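Local coordinates for restriction endonuclease LpnPI (Legionella pneumophila subsp. pneumophila str. Philadelphia 1, PDB 4RZL), which probably cleaves DNA that carries modified cytosine, the fragment here being its N-terminal, SRA-like DNA recognition domain, at residues A162-W170 against F178-T186. Residues are numbered along the deposited sequence; the frame is centred on the assembly and turned at random.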
# COMPACT_ATOMS: atom_id res chain seq x y z
N ALA A 162 -14.23 -6.10 -12.48
CA ALA A 162 -12.98 -6.83 -12.36
C ALA A 162 -12.14 -6.65 -13.62
O ALA A 162 -10.93 -6.86 -13.60
CB ALA A 162 -13.26 -8.30 -12.09
N THR A 163 -12.78 -6.24 -14.71
CA THR A 163 -12.08 -5.94 -15.95
C THR A 163 -11.31 -4.63 -15.81
O THR A 163 -10.24 -4.47 -16.40
CB THR A 163 -13.05 -5.85 -17.15
OG1 THR A 163 -13.55 -7.15 -17.46
CG2 THR A 163 -12.34 -5.31 -18.38
N ASP A 164 -11.84 -3.70 -15.02
CA ASP A 164 -11.25 -2.37 -14.95
C ASP A 164 -10.30 -2.09 -13.77
O ASP A 164 -9.49 -1.18 -13.84
CB ASP A 164 -12.36 -1.31 -14.95
CG ASP A 164 -13.16 -1.29 -16.24
OD1 ASP A 164 -12.63 -1.73 -17.29
OD2 ASP A 164 -14.31 -0.81 -16.22
N ASP A 165 -10.42 -2.83 -12.67
CA ASP A 165 -9.65 -2.46 -11.48
C ASP A 165 -8.25 -3.09 -11.43
O ASP A 165 -7.44 -2.76 -10.57
CB ASP A 165 -10.44 -2.78 -10.19
CG ASP A 165 -10.76 -4.25 -10.03
OD1 ASP A 165 -10.26 -5.06 -10.83
OD2 ASP A 165 -11.49 -4.59 -9.06
N LEU A 166 -7.99 -4.03 -12.34
CA LEU A 166 -6.64 -4.57 -12.53
C LEU A 166 -6.44 -4.82 -14.01
O LEU A 166 -6.94 -5.80 -14.56
CB LEU A 166 -6.42 -5.86 -11.74
CG LEU A 166 -4.98 -6.41 -11.85
CD1 LEU A 166 -4.00 -5.42 -11.25
CD2 LEU A 166 -4.83 -7.77 -11.15
N ILE A 167 -5.69 -3.93 -14.66
CA ILE A 167 -5.51 -3.97 -16.11
C ILE A 167 -4.05 -4.20 -16.42
O ILE A 167 -3.18 -3.54 -15.85
CB ILE A 167 -5.96 -2.65 -16.77
CG1 ILE A 167 -7.42 -2.36 -16.43
CG2 ILE A 167 -5.77 -2.70 -18.28
CD1 ILE A 167 -7.85 -0.98 -16.82
N ALA A 168 -3.76 -5.17 -17.29
CA ALA A 168 -2.42 -5.31 -17.83
C ALA A 168 -2.22 -4.26 -18.92
O ALA A 168 -2.80 -4.34 -19.98
CB ALA A 168 -2.20 -6.72 -18.39
N VAL A 169 -1.41 -3.24 -18.65
CA VAL A 169 -1.21 -2.21 -19.66
C VAL A 169 0.11 -2.43 -20.39
O VAL A 169 1.06 -3.01 -19.84
CB VAL A 169 -1.22 -0.79 -19.04
CG1 VAL A 169 -2.51 -0.56 -18.28
CG2 VAL A 169 -0.02 -0.60 -18.12
N TRP A 170 0.17 -1.96 -21.63
CA TRP A 170 1.38 -2.07 -22.44
C TRP A 170 2.19 -0.81 -22.35
O TRP A 170 1.64 0.29 -22.34
CB TRP A 170 1.04 -2.33 -23.92
CG TRP A 170 0.61 -3.72 -24.25
CD1 TRP A 170 -0.68 -4.17 -24.39
CD2 TRP A 170 1.46 -4.84 -24.50
NE1 TRP A 170 -0.67 -5.51 -24.73
CE2 TRP A 170 0.63 -5.94 -24.79
CE3 TRP A 170 2.85 -5.01 -24.52
CZ2 TRP A 170 1.14 -7.20 -25.09
CZ3 TRP A 170 3.36 -6.27 -24.82
CH2 TRP A 170 2.51 -7.35 -25.10
N PHE A 178 6.24 -4.31 -23.40
CA PHE A 178 6.06 -5.20 -22.25
C PHE A 178 4.83 -4.76 -21.47
O PHE A 178 4.32 -3.66 -21.68
CB PHE A 178 7.31 -5.17 -21.35
CG PHE A 178 7.62 -3.81 -20.79
CD1 PHE A 178 8.23 -2.84 -21.57
CD2 PHE A 178 7.29 -3.49 -19.47
CE1 PHE A 178 8.50 -1.59 -21.06
CE2 PHE A 178 7.56 -2.25 -18.95
CZ PHE A 178 8.17 -1.29 -19.73
N GLN A 179 4.35 -5.63 -20.57
CA GLN A 179 3.13 -5.34 -19.82
C GLN A 179 3.37 -5.16 -18.33
O GLN A 179 4.30 -5.74 -17.75
CB GLN A 179 2.11 -6.46 -20.04
CG GLN A 179 1.52 -6.55 -21.44
CD GLN A 179 0.46 -7.63 -21.54
OE1 GLN A 179 0.74 -8.81 -21.31
NE2 GLN A 179 -0.77 -7.22 -21.84
N ASN A 180 2.51 -4.37 -17.70
CA ASN A 180 2.58 -4.13 -16.28
C ASN A 180 1.16 -3.91 -15.77
O ASN A 180 0.27 -3.53 -16.53
CB ASN A 180 3.47 -2.90 -15.97
CG ASN A 180 3.88 -2.81 -14.48
OD1 ASN A 180 3.88 -3.82 -13.75
ND2 ASN A 180 4.21 -1.60 -14.04
N TYR A 181 0.92 -4.15 -14.48
CA TYR A 181 -0.42 -3.96 -13.95
C TYR A 181 -0.69 -2.51 -13.56
O TYR A 181 0.17 -1.82 -13.01
CB TYR A 181 -0.65 -4.86 -12.73
CG TYR A 181 -1.06 -6.27 -13.07
CD1 TYR A 181 -2.06 -6.54 -14.01
CD2 TYR A 181 -0.41 -7.35 -12.48
CE1 TYR A 181 -2.41 -7.84 -14.33
CE2 TYR A 181 -0.77 -8.65 -12.79
CZ TYR A 181 -1.76 -8.89 -13.71
OH TYR A 181 -2.10 -10.18 -14.00
N ARG A 182 -1.90 -2.07 -13.87
CA ARG A 182 -2.46 -0.88 -13.27
C ARG A 182 -3.56 -1.36 -12.33
O ARG A 182 -4.55 -1.95 -12.77
CB ARG A 182 -3.01 0.07 -14.34
CG ARG A 182 -3.73 1.29 -13.83
CD ARG A 182 -4.29 2.02 -15.03
NE ARG A 182 -4.90 3.30 -14.71
CZ ARG A 182 -6.21 3.48 -14.55
NH1 ARG A 182 -7.03 2.44 -14.64
NH2 ARG A 182 -6.69 4.68 -14.29
N ALA A 183 -3.37 -1.14 -11.03
CA ALA A 183 -4.27 -1.69 -10.02
C ALA A 183 -4.99 -0.58 -9.27
O ALA A 183 -4.36 0.39 -8.88
CB ALA A 183 -3.49 -2.58 -9.03
N ILE A 184 -6.29 -0.76 -9.04
CA ILE A 184 -7.09 0.27 -8.38
C ILE A 184 -7.57 -0.23 -7.00
O ILE A 184 -8.14 -1.31 -6.89
CB ILE A 184 -8.28 0.70 -9.26
CG1 ILE A 184 -7.78 1.17 -10.63
CG2 ILE A 184 -9.15 1.78 -8.55
CD1 ILE A 184 -8.83 1.86 -11.49
N PHE A 185 -7.32 0.57 -5.97
CA PHE A 185 -7.64 0.20 -4.59
C PHE A 185 -8.60 1.21 -3.96
O PHE A 185 -8.65 2.36 -4.39
CB PHE A 185 -6.37 0.14 -3.73
CG PHE A 185 -5.38 -0.91 -4.16
CD1 PHE A 185 -4.44 -0.64 -5.15
CD2 PHE A 185 -5.40 -2.17 -3.60
CE1 PHE A 185 -3.52 -1.61 -5.54
CE2 PHE A 185 -4.49 -3.15 -3.99
CZ PHE A 185 -3.55 -2.87 -4.95
N THR A 186 -9.31 0.76 -2.93
CA THR A 186 -10.15 1.60 -2.10
C THR A 186 -9.45 1.93 -0.79
O THR A 186 -8.95 1.03 -0.12
CB THR A 186 -11.49 0.92 -1.75
OG1 THR A 186 -12.18 0.58 -2.95
CG2 THR A 186 -12.35 1.82 -0.85
O HOH W 1 -6.81 -0.50 -13.71
O HOH W 2 -9.45 1.19 -15.01
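Ile167 and Arg182 form one of two hydrogen-bonded pairs between 162-170 and 178-186, the other being Val169 with Asn180. Arg182 N reaches Ile167 O at 2.8 Å with a nearly straight N-H...O angle of 171°, and Ile167 N returns the bond to Arg182 O. At the end where 162-165 turn off the strand, Ile184 N still bonds Asp165 O at 2.8 Å, extending the backbone pairing by one bond.

Packing on the face of Leu166, Ala168 and Trp170 involves two rings. With CG anti to the backbone N (chi1 -176°), Leu166 sets CG over a face of the Tyr181 ring, 4.1 Å from its centroid; its CD1 lies 3.6 Å from Ala183 CB. Gln179 CG sits over the six-membered ring of Trp170, 3.4 Å from the centroid, and its amide stacks on the indole with planes 24° apart. The hydroxyl of Tyr181 bonds His102, which fixes the far end of that ring.

On the other face, the extended Arg182 runs alongside Ile167. One water donates to both Asp164 O (2.8 Å) and Arg182 O, with only a weak bond from Arg182 NH1; a second donates to Asp164 O at 2.6 Å and accepts a weak bond from NH1.

Strands 166-173 and 176-187 thus form a hairpin of the DNA recognition domain, tied into its sheet where 176-187 also pairs with 87-91 and 147-155; direct bonds hold the strands, and water takes over where the chain diverges.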